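Local coordinates for protein FACT complex subunit SPT16 (Ashbya gossypii, PDB 6A8M) that is the N-terminal, peptidase-like part of a FACT histone chaperone subunit that probably reorganizes nucleosomes during transcription, replication and repair, at residues A[341-346]-A[363-368]; A[378-383]-A[393-398]. All coordinates share one frame; numbering follows the deposited sequence.

Contact 1. Residues A[341-346]-A[363-368]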
ATOM      1  N   GLN A 341     -10.156   3.906  18.474  1.00 19.01           N
ATOM      2  CA  GLN A 341     -10.272   5.252  19.028  1.00 17.26           C
ATOM      3  C   GLN A 341     -10.374   6.292  17.921  1.00 16.43           C
ATOM      4  O   GLN A 341     -11.145   7.257  18.027  1.00 19.01           O
ATOM      5  CB  GLN A 341      -9.071   5.547  19.930  1.00 17.84           C
ATOM      6  CG  GLN A 341      -9.121   4.812  21.245  1.00 18.97           C
ATOM      7  CD  GLN A 341      -7.809   4.846  22.006  1.00 22.33           C
ATOM      8  OE1 GLN A 341      -6.740   5.025  21.429  1.00 21.29           O
ATOM      9  NE2 GLN A 341      -7.892   4.661  23.315  1.00 26.64           N
ATOM     10  N   ILE A 342      -9.608   6.112  16.843  1.00 15.52           N
ATOM     11  CA  ILE A 342      -9.658   7.059  15.736  1.00 14.82           C
ATOM     12  C   ILE A 342     -11.015   7.000  15.046  1.00 15.57           C
ATOM     13  O   ILE A 342     -11.688   8.022  14.869  1.00 16.41           O
ATOM     14  CB  ILE A 342      -8.517   6.768  14.748  1.00 14.92           C
ATOM     15  CG1 ILE A 342      -7.162   6.973  15.416  1.00 16.34           C
ATOM     16  CG2 ILE A 342      -8.632   7.650  13.528  1.00 15.55           C
ATOM     17  CD1 ILE A 342      -6.026   6.283  14.681  1.00 16.49           C
ATOM     18  N   TYR A 343     -11.445   5.800  14.650  1.00 14.31           N
ATOM     19  CA  TYR A 343     -12.737   5.686  13.978  1.00 14.12           C
ATOM     20  C   TYR A 343     -13.868   6.177  14.885  1.00 15.30           C
ATOM     21  O   TYR A 343     -14.743   6.929  14.441  1.00 14.84           O
ATOM     22  CB  TYR A 343     -12.998   4.240  13.519  1.00 14.53           C
ATOM     23  CG  TYR A 343     -14.285   4.166  12.752  1.00 13.80           C
ATOM     24  CD1 TYR A 343     -14.353   4.625  11.444  1.00 13.61           C
ATOM     25  CD2 TYR A 343     -15.449   3.716  13.366  1.00 16.12           C
ATOM     26  CE1 TYR A 343     -15.530   4.618  10.747  1.00 13.03           C
ATOM     27  CE2 TYR A 343     -16.646   3.697  12.680  1.00 15.65           C
ATOM     28  CZ  TYR A 343     -16.672   4.156  11.369  1.00 13.70           C
ATOM     29  OH  TYR A 343     -17.849   4.149  10.680  1.00 14.94           O
ATOM     30  N   ASP A 344     -13.878   5.755  16.159  1.00 16.32           N
ATOM     31  CA  ASP A 344     -14.954   6.193  17.056  1.00 16.68           C
ATOM     32  C   ASP A 344     -14.943   7.709  17.254  1.00 17.75           C
ATOM     33  O   ASP A 344     -16.008   8.320  17.399  1.00 17.22           O
ATOM     34  CB  ASP A 344     -14.857   5.480  18.405  1.00 17.69           C
ATOM     35  CG  ASP A 344     -15.292   4.027  18.338  1.00 19.26           C
ATOM     36  OD1 ASP A 344     -15.792   3.626  17.272  1.00 19.52           O
ATOM     37  OD2 ASP A 344     -15.163   3.305  19.363  1.00 18.68           O
ATOM     38  N   GLY A 345     -13.761   8.332  17.272  1.00 17.53           N
ATOM     39  CA  GLY A 345     -13.712   9.791  17.355  1.00 18.03           C
ATOM     40  C   GLY A 345     -14.358  10.471  16.155  1.00 16.72           C
ATOM     41  O   GLY A 345     -14.985  11.525  16.289  1.00 16.96           O
ATOM     42  N   ALA A 346     -14.170   9.905  14.961  1.00 15.48           N
ATOM     43  CA  ALA A 346     -14.871  10.392  13.778  1.00 14.69           C
ATOM     44  C   ALA A 346     -16.382  10.235  13.930  1.00 15.66           C
ATOM     45  O   ALA A 346     -17.151  11.135  13.580  1.00 15.35           O
ATOM     46  CB  ALA A 346     -14.367   9.650  12.536  1.00 14.09           C
ATOM     47  N   LYS A 363     -17.566   2.644   7.023  1.00 16.21           N
ATOM     48  CA  LYS A 363     -17.301   1.960   8.287  1.00 16.49           C
ATOM     49  C   LYS A 363     -15.811   1.917   8.650  1.00 14.45           C
ATOM     50  O   LYS A 363     -15.410   1.201   9.582  1.00 14.30           O
ATOM     51  CB  LYS A 363     -17.903   0.552   8.243  1.00 21.65           C
ATOM     52  CG  LYS A 363     -19.432   0.564   8.162  1.00 22.01           C
ATOM     53  CD  LYS A 363     -20.028   1.262   9.401  1.00 23.06           C
ATOM     54  CE  LYS A 363     -21.571   1.142   9.479  1.00 22.81           C
ATOM     55  NZ  LYS A 363     -22.107   1.978  10.602  1.00 21.37           N
ATOM     56  N   ASN A 364     -14.980   2.651   7.923  1.00 13.31           N
ATOM     57  CA  ASN A 364     -13.591   2.835   8.319  1.00 14.08           C
ATOM     58  C   ASN A 364     -13.150   4.186   7.790  1.00 13.27           C
ATOM     59  O   ASN A 364     -13.780   4.748   6.888  1.00 14.97           O
ATOM     60  CB  ASN A 364     -12.699   1.714   7.766  1.00 14.42           C
ATOM     61  CG  ASN A 364     -12.570   1.774   6.245  1.00 17.38           C
ATOM     62  OD1 ASN A 364     -11.696   2.451   5.709  1.00 16.72           O
ATOM     63  ND2 ASN A 364     -13.458   1.077   5.547  1.00 15.66           N
ATOM     64  N   VAL A 365     -12.054   4.715   8.341  1.00 11.99           N
ATOM     65  CA  VAL A 365     -11.523   5.966   7.800  1.00 12.08           C
ATOM     66  C   VAL A 365     -10.135   5.757   7.203  1.00 12.18           C
ATOM     67  O   VAL A 365      -9.321   6.681   7.153  1.00 12.48           O
ATOM     68  CB  VAL A 365     -11.535   7.104   8.847  1.00 11.49           C
ATOM     69  CG1 VAL A 365     -12.996   7.475   9.177  1.00 12.87           C
ATOM     70  CG2 VAL A 365     -10.746   6.762  10.122  1.00 13.37           C
ATOM     71  N   GLY A 366      -9.892   4.575   6.661  1.00 14.14           N
ATOM     72  CA  GLY A 366      -8.682   4.374   5.897  1.00 12.21           C
ATOM     73  C   GLY A 366      -7.821   3.278   6.474  1.00 13.53           C
ATOM     74  O   GLY A 366      -8.316   2.380   7.173  1.00 14.27           O
ATOM     75  N   SER A 367      -6.528   3.321   6.189  1.00 12.57           N
ATOM     76  CA  SER A 367      -5.654   2.271   6.693  1.00 11.77           C
ATOM     77  C   SER A 367      -4.219   2.764   6.731  1.00 12.36           C
ATOM     78  O   SER A 367      -3.872   3.789   6.144  1.00 11.85           O
ATOM     79  CB  SER A 367      -5.731   1.022   5.819  1.00 11.95           C
ATOM     80  OG  SER A 367      -4.994   1.211   4.626  1.00 13.16           O
ATOM     81  N   LEU A 368      -3.383   2.003   7.440  1.00 12.61           N
ATOM     82  CA  LEU A 368      -1.949   2.077   7.203  1.00 12.32           C
ATOM     83  C   LEU A 368      -1.661   1.810   5.728  1.00 10.85           C
ATOM     84  O   LEU A 368      -2.324   0.984   5.092  1.00 11.45           O
ATOM     85  CB  LEU A 368      -1.236   1.059   8.099  1.00 14.51           C
ATOM     86  CG  LEU A 368       0.214   1.240   8.527  1.00 16.97           C
ATOM     87  CD1 LEU A 368       0.435   2.502   9.344  1.00 14.93           C
ATOM     88  CD2 LEU A 368       0.604  -0.008   9.351  1.00 17.72           C
TER
HETATM   89  O   HOH W   1     -20.373   4.236  12.124  1.00 16.52           O
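Tyr343, in segment 341-346 of helix 339-353, lies opposite Val365 of strand 364-368, their CA atoms 6.3 Å apart, and the axes of the two short segments approach to 8.3 Å while running at 143° to each other. Tyr343 carries most of the contact. Its CG is anti to the backbone N (chi1 -176°), which sends the ring over the backbone of Lys363 to Val365. The carbonyl O of Lys363 sits over one ring face, offset toward the rim, and Val365 N is near the ring plane at the edge. Tyr343 CE1 is 3.5 Å from Asn364 N. The phenol oxygen reaches further, with Tyr343 OH 3.3 Å from Lys363 CA. Its protein partner is the backbone O of Thr362. A water adds a second bond: it donates to Tyr343 OH at 2.9 Å and accepts from Lys363 NZ at 3.2 Å. Two bonds thus grip the phenol oxygen, one to Thr362 O and one from the water, beside the exposed Lys363.

Deeper in, Val365 divides its two methyls. Val365 CG1 is 3.9 Å from Tyr343 CD1 and also touches Ala346 CB. Val365 CG2 meets Ile342 CG2 at 4.1 Å. Ile328 of helix 312-332 packs on Ile342, Ala346 and Val365. On the strand, Asn364 OD1 accepts from Gly366 N in the carbonyl plane, forming an Asx turn, and also binds Arg374. This is a helix packed on a strand of an antiparallel sheet, within the domain related to M24 metallopeptidases, whose fold is called pita-bread.

Contact 2. Residues A[378-383]-A[393-398]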
ATOM      1  N   PHE A 378      -4.433  -3.196   9.690  1.00 13.77           N
ATOM      2  CA  PHE A 378      -4.413  -1.896  10.367  1.00 12.67           C
ATOM      3  C   PHE A 378      -5.393  -0.986   9.632  1.00 12.91           C
ATOM      4  O   PHE A 378      -5.039   0.058   9.105  1.00 11.95           O
ATOM      5  CB  PHE A 378      -2.988  -1.344  10.405  1.00 11.69           C
ATOM      6  CG  PHE A 378      -2.723  -0.326  11.495  1.00 12.40           C
ATOM      7  CD1 PHE A 378      -3.651   0.662  11.813  1.00 13.10           C
ATOM      8  CD2 PHE A 378      -1.515  -0.335  12.175  1.00 15.88           C
ATOM      9  CE1 PHE A 378      -3.390   1.618  12.813  1.00 16.09           C
ATOM     10  CE2 PHE A 378      -1.242   0.594  13.180  1.00 16.85           C
ATOM     11  CZ  PHE A 378      -2.174   1.570  13.512  1.00 17.18           C
ATOM     12  N   VAL A 379      -6.667  -1.423   9.562  1.00 11.70           N
ATOM     13  CA  VAL A 379      -7.757  -0.613   9.034  1.00 11.15           C
ATOM     14  C   VAL A 379      -8.309   0.248  10.159  1.00 12.60           C
ATOM     15  O   VAL A 379      -8.442  -0.212  11.304  1.00 12.97           O
ATOM     16  CB  VAL A 379      -8.853  -1.502   8.414  1.00 13.66           C
ATOM     17  CG1 VAL A 379     -10.039  -0.683   8.005  1.00 14.03           C
ATOM     18  CG2 VAL A 379      -8.307  -2.234   7.162  1.00 15.90           C
ATOM     19  N   LEU A 380      -8.643   1.505   9.840  1.00 11.40           N
ATOM     20  CA  LEU A 380      -9.113   2.440  10.858  1.00 11.88           C
ATOM     21  C   LEU A 380     -10.619   2.275  11.012  1.00 12.79           C
ATOM     22  O   LEU A 380     -11.419   3.058  10.501  1.00 14.42           O
ATOM     23  CB  LEU A 380      -8.719   3.866  10.489  1.00 11.73           C
ATOM     24  CG  LEU A 380      -7.212   4.077  10.302  1.00 13.15           C
ATOM     25  CD1 LEU A 380      -6.903   5.525   9.874  1.00 13.30           C
ATOM     26  CD2 LEU A 380      -6.465   3.734  11.587  1.00 16.32           C
ATOM     27  N   ASN A 381     -11.008   1.210  11.725  1.00 12.76           N
ATOM     28  CA  ASN A 381     -12.410   0.893  11.956  1.00 14.72           C
ATOM     29  C   ASN A 381     -12.629   0.613  13.439  1.00 14.16           C
ATOM     30  O   ASN A 381     -11.681   0.604  14.241  1.00 17.90           O
ATOM     31  CB  ASN A 381     -12.839  -0.294  11.088  1.00 17.64           C
ATOM     32  CG  ASN A 381     -12.049  -1.559  11.384  1.00 18.22           C
ATOM     33  OD1 ASN A 381     -11.533  -1.757  12.482  1.00 21.00           O
ATOM     34  ND2 ASN A 381     -11.977  -2.447  10.397  1.00 19.64           N
ATOM     35  N   ASN A 382     -13.890   0.345  13.807  1.00 15.77           N
ATOM     36  CA  ASN A 382     -14.230   0.115  15.211  1.00 19.03           C
ATOM     37  C   ASN A 382     -13.696  -1.217  15.732  1.00 20.87           C
ATOM     38  O   ASN A 382     -13.530  -1.386  16.950  1.00 24.57           O
ATOM     39  CB  ASN A 382     -15.759   0.192  15.399  1.00 22.61           C
ATOM     40  CG  ASN A 382     -16.220  -0.332  16.765  1.00 28.75           C
ATOM     41  OD1 ASN A 382     -16.467  -1.533  16.929  1.00 31.11           O
ATOM     42  ND2 ASN A 382     -16.353   0.565  17.744  1.00 29.20           N
ATOM     43  N   LYS A 383     -13.418  -2.166  14.849  1.00 21.64           N
ATOM     44  CA  LYS A 383     -13.108  -3.514  15.296  1.00 23.05           C
ATOM     45  C   LYS A 383     -11.685  -3.634  15.831  1.00 22.85           C
ATOM     46  O   LYS A 383     -11.448  -4.390  16.783  1.00 26.27           O
ATOM     47  CB  LYS A 383     -13.327  -4.499  14.143  1.00 26.91           C
ATOM     48  N   ASP A 393       4.579   6.005  11.117  1.00 15.27           N
ATOM     49  CA  ASP A 393       3.516   5.386  10.339  1.00 15.54           C
ATOM     50  C   ASP A 393       3.003   6.352   9.282  1.00 14.98           C
ATOM     51  O   ASP A 393       2.950   7.563   9.495  1.00 15.70           O
ATOM     52  CB  ASP A 393       2.348   4.978  11.234  1.00 14.90           C
ATOM     53  CG  ASP A 393       2.647   3.742  12.071  1.00 16.84           C
ATOM     54  OD1 ASP A 393       3.710   3.119  11.871  1.00 17.31           O
ATOM     55  OD2 ASP A 393       1.817   3.436  12.957  1.00 19.15           O
ATOM     56  N   CYS A 394       2.598   5.795   8.143  1.00 13.12           N
ATOM     57  CA  CYS A 394       1.977   6.563   7.076  1.00 12.15           C
ATOM     58  C   CYS A 394       0.574   6.023   6.859  1.00 13.75           C
ATOM     59  O   CYS A 394       0.396   4.808   6.727  1.00 15.36           O
ATOM     60  CB  CYS A 394       2.784   6.448   5.784  1.00 14.92           C
ATOM     61  SG  CYS A 394       2.149   7.464   4.430  1.00 18.71           S
ATOM     62  N   PHE A 395      -0.412   6.919   6.800  1.00 12.52           N
ATOM     63  CA  PHE A 395      -1.801   6.501   6.634  1.00 10.56           C
ATOM     64  C   PHE A 395      -2.411   7.047   5.353  1.00 11.47           C
ATOM     65  O   PHE A 395      -2.084   8.144   4.880  1.00 11.20           O
ATOM     66  CB  PHE A 395      -2.673   6.952   7.830  1.00 13.00           C
ATOM     67  CG  PHE A 395      -2.293   6.292   9.106  1.00 15.02           C
ATOM     68  CD1 PHE A 395      -2.888   5.090   9.479  1.00 15.35           C
ATOM     69  CD2 PHE A 395      -1.290   6.834   9.895  1.00 14.64           C
ATOM     70  CE1 PHE A 395      -2.501   4.454  10.646  1.00 16.11           C
ATOM     71  CE2 PHE A 395      -0.910   6.210  11.069  1.00 16.67           C
ATOM     72  CZ  PHE A 395      -1.513   5.012  11.431  1.00 15.35           C
ATOM     73  N   ASN A 396      -3.312   6.236   4.795  1.00 12.04           N
ATOM     74  CA  ASN A 396      -4.346   6.687   3.870  1.00 11.26           C
ATOM     75  C   ASN A 396      -5.558   7.041   4.725  1.00 12.20           C
ATOM     76  O   ASN A 396      -6.231   6.152   5.241  1.00 11.71           O
ATOM     77  CB  ASN A 396      -4.645   5.567   2.880  1.00  9.79           C
ATOM     78  CG  ASN A 396      -5.832   5.854   1.995  1.00 10.43           C
ATOM     79  OD1 ASN A 396      -6.229   7.001   1.833  1.00 11.87           O
ATOM     80  ND2 ASN A 396      -6.382   4.800   1.392  1.00 11.66           N
ATOM     81  N   ILE A 397      -5.802   8.334   4.932  1.00 10.73           N
ATOM     82  CA  ILE A 397      -6.977   8.775   5.682  1.00 10.88           C
ATOM     83  C   ILE A 397      -8.048   9.054   4.641  1.00 10.68           C
ATOM     84  O   ILE A 397      -7.967  10.047   3.909  1.00 12.71           O
ATOM     85  CB  ILE A 397      -6.673  10.017   6.536  1.00 11.88           C
ATOM     86  CG1 ILE A 397      -5.512   9.744   7.495  1.00 10.75           C
ATOM     87  CG2 ILE A 397      -7.907  10.477   7.299  1.00 14.84           C
ATOM     88  CD1 ILE A 397      -5.824   8.651   8.532  1.00 12.21           C
ATOM     89  N   SER A 398      -9.038   8.156   4.552  1.00 11.65           N
ATOM     90  CA  SER A 398     -10.015   8.185   3.467  1.00 11.21           C
ATOM     91  C   SER A 398     -11.391   8.067   4.095  1.00 11.46           C
ATOM     92  O   SER A 398     -11.674   7.093   4.804  1.00 11.67           O
ATOM     93  CB  SER A 398      -9.778   7.033   2.481  1.00 13.72           C
ATOM     94  OG  SER A 398     -10.874   6.912   1.577  1.00 11.94           O
TER
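Phe378 and Phe395 meet as an offset edge-to-face pair, with ring centroids 5.5 Å apart and planes at 72°. The edge of Phe395 is turned toward the face of Phe378. From CB, the Phe378 side chain places CG anti to the backbone N (chi1 -157°), which directs the ring toward strand 394-398. CD1 comes first to Phe395, meeting CE1. The next atom round the ring, Phe378 CE1, makes the closest approach, 3.7 Å to Phe395 CE1. CZ at the tip touches both CE1 and CZ of the partner ring. Across the ring, Phe378 CE2 is 4.2 Å from Asp393 OD2, with ring and carboxylate planes nearly perpendicular. That carboxylate oxygen is hydrogen-bonded to Glu390 N.

The two segments share no hydrogen bond. They belong to one antiparallel sheet, in which strand 364-368 lies between them, and their side chains meet over one side of it. Pro339, at the start of helix 339-353, packs on both Phe378 and Leu380. An alanine in place of Phe378 would probably leave the edge of Phe395 without its aromatic partner and open a gap beside Asp393.

Leu380 continues the apolar row. It is the centre of an inverse gamma turn. Both its methyls touch Phe395, and CD1 also reaches Ile397. Leu380 CD2 is 4.1 Å from Phe395 CE1. Leu380 CD1 lies 3.6 Å from Ile397 CD1. The isoleucine reaches it through a chain bent about CB-CG1 (chi2 -64°), and the two side chains cross at about a right angle.

In the fold
The centres of contacts 1 and 2 are 6 Å apart, and the two contacts touch. They come in series along the chain: contact 1 closes before contact 2 opens. Both use one antiparallel sheet of the peptidase-like domain, where strand 364-368 lies between 379-381 and 394-405. Contact 1 joins helix 339-353 to strand 364-368, while contact 2 joins the strands flanking it. Probable hydrogen bonds from Val365 N to Leu380 O and from Leu380 N to Gly366 O, each 2.8 Å, connect them directly. Leu380 also packs on Ile342, so the helix, edge strand and sheet share one buried apolar layer.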